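Local coordinates for protein DynF (Micromonospora chersina, PDB 6UBL) that is of unknown function but belongs to the dynemicin (enediyne) biosynthesis pathway and encloses a palmitic acid molecule in a beta barrel, consistent with binding a lipid-like or hydrophobic ligand, at residues V58-W63 against G98-T103; T47-V50 against G54-T57. One frame throughout, in Å; residues are numbered along the deposited sequence.

Contact 1: residues V58-W63 against G98-T103; sequences VAFDGW and GKITVT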
ATOM      1  N   VAL A  58      -2.846  20.828  -4.635  1.00 28.22           N
ATOM      2  CA  VAL A  58      -2.901  21.633  -3.422  1.00 28.66           C
ATOM      3  C   VAL A  58      -1.579  21.515  -2.684  1.00 28.76           C
ATOM      4  O   VAL A  58      -1.065  20.405  -2.485  1.00 27.23           O
ATOM      5  CB  VAL A  58      -4.056  21.213  -2.500  1.00 30.34           C
ATOM      6  CG1 VAL A  58      -4.125  22.126  -1.280  1.00 30.83           C
ATOM      7  CG2 VAL A  58      -5.373  21.222  -3.255  1.00 31.51           C
ATOM      8  N   ALA A  59      -1.051  22.661  -2.253  1.00 29.39           N
ATOM      9  CA  ALA A  59       0.169  22.708  -1.462  1.00 28.24           C
ATOM     10  C   ALA A  59      -0.185  22.732   0.018  1.00 27.48           C
ATOM     11  O   ALA A  59      -1.087  23.464   0.444  1.00 29.92           O
ATOM     12  CB  ALA A  59       0.958  23.972  -1.811  1.00 33.09           C
ATOM     13  N   PHE A  60       0.557  21.956   0.800  1.00 26.91           N
ATOM     14  CA  PHE A  60       0.329  21.825   2.228  1.00 27.59           C
ATOM     15  C   PHE A  60       1.599  22.142   3.007  1.00 29.55           C
ATOM     16  O   PHE A  60       2.712  21.920   2.526  1.00 30.53           O
ATOM     17  CB  PHE A  60      -0.068  20.391   2.589  1.00 28.92           C
ATOM     18  CG  PHE A  60      -1.405  19.970   2.072  1.00 27.47           C
ATOM     19  CD1 PHE A  60      -1.569  19.589   0.753  1.00 28.75           C
ATOM     20  CD2 PHE A  60      -2.500  19.933   2.916  1.00 27.72           C
ATOM     21  CE1 PHE A  60      -2.805  19.189   0.282  1.00 28.12           C
ATOM     22  CE2 PHE A  60      -3.738  19.543   2.452  1.00 27.50           C
ATOM     23  CZ  PHE A  60      -3.892  19.167   1.133  1.00 28.43           C
ATOM     24  N   ASP A  61       1.414  22.647   4.224  1.00 27.05           N
ATOM     25  CA  ASP A  61       2.503  22.898   5.153  1.00 29.40           C
ATOM     26  C   ASP A  61       2.036  22.445   6.529  1.00 28.23           C
ATOM     27  O   ASP A  61       0.847  22.513   6.854  1.00 29.45           O
ATOM     28  CB  ASP A  61       2.890  24.381   5.159  1.00 34.45           C
ATOM     29  CG  ASP A  61       4.102  24.665   6.017  1.00 46.74           C
ATOM     30  OD1 ASP A  61       5.138  23.992   5.827  1.00 48.63           O
ATOM     31  OD2 ASP A  61       4.042  25.593   6.857  1.00 57.40           O
ATOM     32  N   GLY A  62       2.972  21.959   7.331  1.00 27.61           N
ATOM     33  CA  GLY A  62       2.604  21.540   8.664  1.00 28.17           C
ATOM     34  C   GLY A  62       3.706  20.807   9.386  1.00 25.91           C
ATOM     35  O   GLY A  62       4.885  21.152   9.244  1.00 25.90           O
ATOM     36  N   TRP A  63       3.337  19.804  10.176  1.00 25.68           N
ATOM     37  CA  TRP A  63       4.310  19.129  11.015  1.00 24.50           C
ATOM     38  C   TRP A  63       3.902  17.680  11.227  1.00 26.61           C
ATOM     39  O   TRP A  63       2.743  17.294  11.029  1.00 24.95           O
ATOM     40  CB  TRP A  63       4.477  19.851  12.353  1.00 26.91           C
ATOM     41  CG  TRP A  63       3.191  20.162  13.060  1.00 26.84           C
ATOM     42  CD1 TRP A  63       2.512  21.347  13.038  1.00 28.94           C
ATOM     43  CD2 TRP A  63       2.434  19.284  13.907  1.00 28.03           C
ATOM     44  NE1 TRP A  63       1.386  21.263  13.817  1.00 29.60           N
ATOM     45  CE2 TRP A  63       1.307  20.009  14.358  1.00 29.22           C
ATOM     46  CE3 TRP A  63       2.595  17.961  14.322  1.00 29.70           C
ATOM     47  CZ2 TRP A  63       0.352  19.455  15.207  1.00 30.71           C
ATOM     48  CZ3 TRP A  63       1.642  17.410  15.163  1.00 29.77           C
ATOM     49  CH2 TRP A  63       0.538  18.148  15.597  1.00 28.26           C
ATOM     50  N   GLY A  98     -11.573  24.220  -0.987  1.00 37.38           N
ATOM     51  CA  GLY A  98     -11.504  24.875   0.302  1.00 38.87           C
ATOM     52  C   GLY A  98     -10.225  24.533   1.050  1.00 38.38           C
ATOM     53  O   GLY A  98      -9.255  24.008   0.495  1.00 37.82           O
ATOM     54  N   LYS A  99     -10.235  24.845   2.343  1.00 35.45           N
ATOM     55  CA  LYS A  99      -9.110  24.538   3.218  1.00 33.30           C
ATOM     56  C   LYS A  99      -9.159  23.068   3.613  1.00 29.22           C
ATOM     57  O   LYS A  99     -10.169  22.594   4.147  1.00 32.89           O
ATOM     58  CB  LYS A  99      -9.179  25.419   4.468  1.00 37.45           C
ATOM     59  CG  LYS A  99      -8.026  25.268   5.445  1.00 50.64           C
ATOM     60  CD  LYS A  99      -8.159  26.272   6.591  1.00 77.02           C
ATOM     61  CE  LYS A  99      -6.795  26.838   6.986  1.00 99.58           C
ATOM     62  NZ  LYS A  99      -6.823  28.313   7.229  1.00113.04           N
ATOM     63  N   ILE A 100      -8.061  22.357   3.367  1.00 30.86           N
ATOM     64  CA  ILE A 100      -7.957  20.929   3.633  1.00 30.83           C
ATOM     65  C   ILE A 100      -6.978  20.740   4.787  1.00 31.17           C
ATOM     66  O   ILE A 100      -5.852  21.266   4.754  1.00 30.17           O
ATOM     67  CB  ILE A 100      -7.476  20.166   2.385  1.00 30.35           C
ATOM     68  CG1 ILE A 100      -8.403  20.459   1.192  1.00 30.56           C
ATOM     69  CG2 ILE A 100      -7.408  18.665   2.660  1.00 29.52           C
ATOM     70  CD1 ILE A 100      -7.873  19.959  -0.145  1.00 31.27           C
ATOM     71  N   THR A 101      -7.406  19.996   5.808  1.00 27.91           N
ATOM     72  CA  THR A 101      -6.567  19.690   6.959  1.00 26.37           C
ATOM     73  C   THR A 101      -6.364  18.187   7.028  1.00 28.05           C
ATOM     74  O   THR A 101      -7.340  17.424   7.023  1.00 28.65           O
ATOM     75  CB  THR A 101      -7.213  20.212   8.253  1.00 27.00           C
ATOM     76  OG1 THR A 101      -7.402  21.618   8.161  1.00 30.12           O
ATOM     77  CG2 THR A 101      -6.317  19.899   9.452  1.00 29.66           C
ATOM     78  N   VAL A 102      -5.101  17.769   7.081  1.00 26.48           N
ATOM     79  CA  VAL A 102      -4.733  16.361   7.074  1.00 26.26           C
ATOM     80  C   VAL A 102      -4.174  15.994   8.438  1.00 28.10           C
ATOM     81  O   VAL A 102      -3.233  16.628   8.925  1.00 26.58           O
ATOM     82  CB  VAL A 102      -3.738  16.049   5.947  1.00 27.03           C
ATOM     83  CG1 VAL A 102      -3.479  14.557   5.875  1.00 27.50           C
ATOM     84  CG2 VAL A 102      -4.260  16.558   4.610  1.00 26.72           C
ATOM     85  N   THR A 103      -4.769  14.975   9.055  1.00 25.44           N
ATOM     86  CA  THR A 103      -4.361  14.461  10.354  1.00 24.34           C
ATOM     87  C   THR A 103      -4.331  12.941  10.261  1.00 24.48           C
ATOM     88  O   THR A 103      -4.623  12.362   9.213  1.00 26.19           O
ATOM     89  CB  THR A 103      -5.338  14.933  11.430  1.00 27.45           C
ATOM     90  OG1 THR A 103      -6.656  14.500  11.091  1.00 28.41           O
ATOM     91  CG2 THR A 103      -5.326  16.460  11.540  1.00 29.14           C
TER

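Contact 2: residues T47-V50 against G54-T57; sequences TFAV and GEYT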
ATOM      1  N   THR A  47      -2.142  15.964  -5.325  1.00 26.04           N
ATOM      2  CA  THR A  47      -3.123  16.093  -6.397  1.00 25.95           C
ATOM      3  C   THR A  47      -4.299  15.151  -6.170  1.00 25.88           C
ATOM      4  O   THR A  47      -4.108  13.954  -5.907  1.00 25.63           O
ATOM      5  CB  THR A  47      -2.489  15.826  -7.763  1.00 29.33           C
ATOM      6  OG1 THR A  47      -1.462  16.803  -8.003  1.00 31.28           O
ATOM      7  CG2 THR A  47      -3.543  15.916  -8.854  1.00 34.02           C
ATOM      8  N   PHE A  48      -5.515  15.690  -6.293  1.00 29.18           N
ATOM      9  CA  PHE A  48      -6.745  14.951  -6.033  1.00 29.04           C
ATOM     10  C   PHE A  48      -7.594  14.939  -7.297  1.00 28.12           C
ATOM     11  O   PHE A  48      -7.809  15.995  -7.911  1.00 30.71           O
ATOM     12  CB  PHE A  48      -7.601  15.599  -4.937  1.00 27.52           C
ATOM     13  CG  PHE A  48      -6.896  15.781  -3.626  1.00 28.90           C
ATOM     14  CD1 PHE A  48      -6.887  14.783  -2.666  1.00 28.04           C
ATOM     15  CD2 PHE A  48      -6.258  16.984  -3.343  1.00 30.84           C
ATOM     16  CE1 PHE A  48      -6.242  14.963  -1.458  1.00 27.24           C
ATOM     17  CE2 PHE A  48      -5.613  17.166  -2.142  1.00 29.29           C
ATOM     18  CZ  PHE A  48      -5.603  16.161  -1.195  1.00 27.59           C
ATOM     19  N   ALA A  49      -8.090  13.763  -7.677  1.00 24.44           N
ATOM     20  CA  ALA A  49      -9.025  13.630  -8.785  1.00 24.97           C
ATOM     21  C   ALA A  49     -10.418  13.341  -8.232  1.00 25.36           C
ATOM     22  O   ALA A  49     -10.596  12.408  -7.432  1.00 25.74           O
ATOM     23  CB  ALA A  49      -8.605  12.503  -9.728  1.00 26.07           C
ATOM     24  N   VAL A  50     -11.391  14.157  -8.630  1.00 28.07           N
ATOM     25  CA  VAL A  50     -12.789  13.938  -8.285  1.00 31.98           C
ATOM     26  C   VAL A  50     -13.513  13.477  -9.549  1.00 34.73           C
ATOM     27  O   VAL A  50     -13.625  14.249 -10.514  1.00 34.38           O
ATOM     28  CB  VAL A  50     -13.446  15.194  -7.704  1.00 35.24           C
ATOM     29  CG1 VAL A  50     -14.902  14.896  -7.344  1.00 35.44           C
ATOM     30  CG2 VAL A  50     -12.681  15.681  -6.487  1.00 33.22           C
ATOM     31  N   GLY A  54     -13.240  17.172 -11.575  1.00 37.41           N
ATOM     32  CA  GLY A  54     -11.990  17.851 -11.854  1.00 37.64           C
ATOM     33  C   GLY A  54     -10.811  17.191 -11.166  1.00 34.66           C
ATOM     34  O   GLY A  54     -10.934  16.148 -10.513  1.00 34.20           O
ATOM     35  N   GLU A  55      -9.647  17.814 -11.350  0.67 31.81           N
ATOM     36  CA  GLU A  55      -8.407  17.402 -10.707  0.67 32.51           C
ATOM     37  C   GLU A  55      -7.746  18.657 -10.158  0.67 30.05           C
ATOM     38  O   GLU A  55      -7.735  19.701 -10.810  0.67 33.47           O
ATOM     39  CB  GLU A  55      -7.468  16.642 -11.672  0.67 38.71           C
ATOM     40  CG  GLU A  55      -6.347  15.839 -10.968  0.67 45.52           C
ATOM     41  CD  GLU A  55      -5.932  14.570 -11.713  0.67 50.51           C
ATOM     42  OE1 GLU A  55      -5.200  13.745 -11.127  0.67 48.20           O
ATOM     43  OE2 GLU A  55      -6.338  14.391 -12.879  0.67 52.28           O
ATOM     44  N   TYR A  56      -7.222  18.553  -8.942  1.00 30.04           N
ATOM     45  CA  TYR A  56      -6.787  19.710  -8.177  1.00 31.95           C
ATOM     46  C   TYR A  56      -5.449  19.440  -7.518  1.00 33.18           C
ATOM     47  O   TYR A  56      -5.228  18.364  -6.962  1.00 35.20           O
ATOM     48  CB  TYR A  56      -7.823  20.013  -7.096  1.00 35.32           C
ATOM     49  CG  TYR A  56      -9.226  20.099  -7.649  1.00 44.85           C
ATOM     50  CD1 TYR A  56      -9.640  21.228  -8.328  1.00 54.22           C
ATOM     51  CD2 TYR A  56     -10.123  19.047  -7.506  1.00 48.73           C
ATOM     52  CE1 TYR A  56     -10.909  21.324  -8.849  1.00 61.55           C
ATOM     53  CE2 TYR A  56     -11.405  19.131  -8.024  1.00 57.51           C
ATOM     54  CZ  TYR A  56     -11.789  20.274  -8.695  1.00 61.89           C
ATOM     55  OH  TYR A  56     -13.060  20.377  -9.213  1.00 63.40           O
ATOM     56  N   THR A  57      -4.560  20.421  -7.591  1.00 29.89           N
ATOM     57  CA  THR A  57      -3.246  20.326  -6.980  1.00 29.83           C
ATOM     58  C   THR A  57      -3.183  21.322  -5.830  1.00 27.11           C
ATOM     59  O   THR A  57      -3.423  22.524  -6.030  1.00 31.25           O
ATOM     60  CB  THR A  57      -2.159  20.626  -8.008  1.00 35.47           C
ATOM     61  OG1 THR A  57      -2.248  19.673  -9.079  1.00 39.17           O
ATOM     62  CG2 THR A  57      -0.794  20.508  -7.357  1.00 36.59           C
TER

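Contact 1: residues V58-W63 against G98-T103
The ring of Phe60 points an edge at Ile100, whose CG2 lies in the ring plane, 3.8 Å from Phe60 CE2. The carbonyl oxygen of Ile100 and the methyl CG2 of Val102 come at the ring obliquely; the latter approaches to 3.7 Å of Phe60 CE2, with the two side chains crossing at about a right angle. This is packing inside a beta barrel, between wall strands that are next but one. Strands 54-68 and 100-104 both pair antiparallel with strand 81-92, and the curvature of the wall turns Val58, Phe60, Ile100 and Val102 towards one another. The segment axes approach to 8.8 Å at 45°, and no hydrogen bond joins the segments, so apolar groups carry the contact. Phe60 has CG anti to its carbonyl carbon (chi1 -68°), which swings the ring towards strand 100-104, so that CE2 meets both Ile100 and Val102. Its CE2 is also 3.6 Å from Ile100 O, an approach to the main chain as well as to side chains. Around these residues the barrel continues: Phe48 and Met141 pack on Ile100, while Ala137 and Phe139 flank Val102, which also touches the bound palmitic acid and so helps to line its pocket. In Ile100, the CG1 branch runs out nearly extended (chi2 169°), carrying its terminal methyl CD1 to 4.2 Å from Val58 CG2.

Contact 2: residues T47-V50 against G54-T57
Tyr56 meets Val50 at the edge of its ring: the methyl CG2 of Val50 lies in the ring plane, 4.0 Å from Tyr56 CE2. The phenol reaches back along its own strand, and Tyr56 OH comes to 3.8 Å from Gly54 CA, where no side chain stands in its way. Phe48 emerges on the same face of the sheet as Tyr56 and Val50, and is buried against Leu97 and Leu195. The two strands form an antiparallel beta hairpin closed by a three-residue connection. Phe48 and Tyr56 make a hydrogen-bonded pair, gripped by Phe48 N to Tyr56 O and Tyr56 N to Phe48 O, each 2.8 Å. Nearer the turn, Val50 N gives a nearly straight bond (166° at the hydrogen) to Gly54 O at 2.8 Å, answered by a longer one, 3.1 Å, from Gly54 N to Val50 O. The other face carries Thr47, Ala49, Glu55 and Thr57, the members of two non-hydrogen-bonded pairs. The side chains of Thr47 and Glu55 cross at about a right angle, with Thr47 CG2 3.5 Å from Glu55 CG in the conformer of Glu55 described here, one of two; its OE1 is hydrogen-bonded to Thr196 OG1 on strand 193-205. Ala49 also packs against Phe118 of the second subunit. With chi1 near -60° in both threonines, their hydroxyls converge, and Thr47 OG1 shares a hydrogen bond of 3.2 Å with Thr57 OG1.

Overall arrangement
Strand 54-68 serves both contacts, one after the other along the chain: contact 2 ties its beginning to strand 37-50 as an adjacent hairpin partner, and contact 1 sets its next part against strand 100-104, with which it forms no backbone bonds. Chemistry follows place. Contact 1 is fully buried and apolar, close to the ligand; contact 2, its centre about 20 Å from the centre of the chain, is partly exposed, joined by backbone bonds, and has a largely polar face and, on the other side of the sheet, a mostly apolar one. Phe48 links the two, its ring reaching Val58, Phe60 and Ile100, so the inward face of the hairpin continues into the barrel interior.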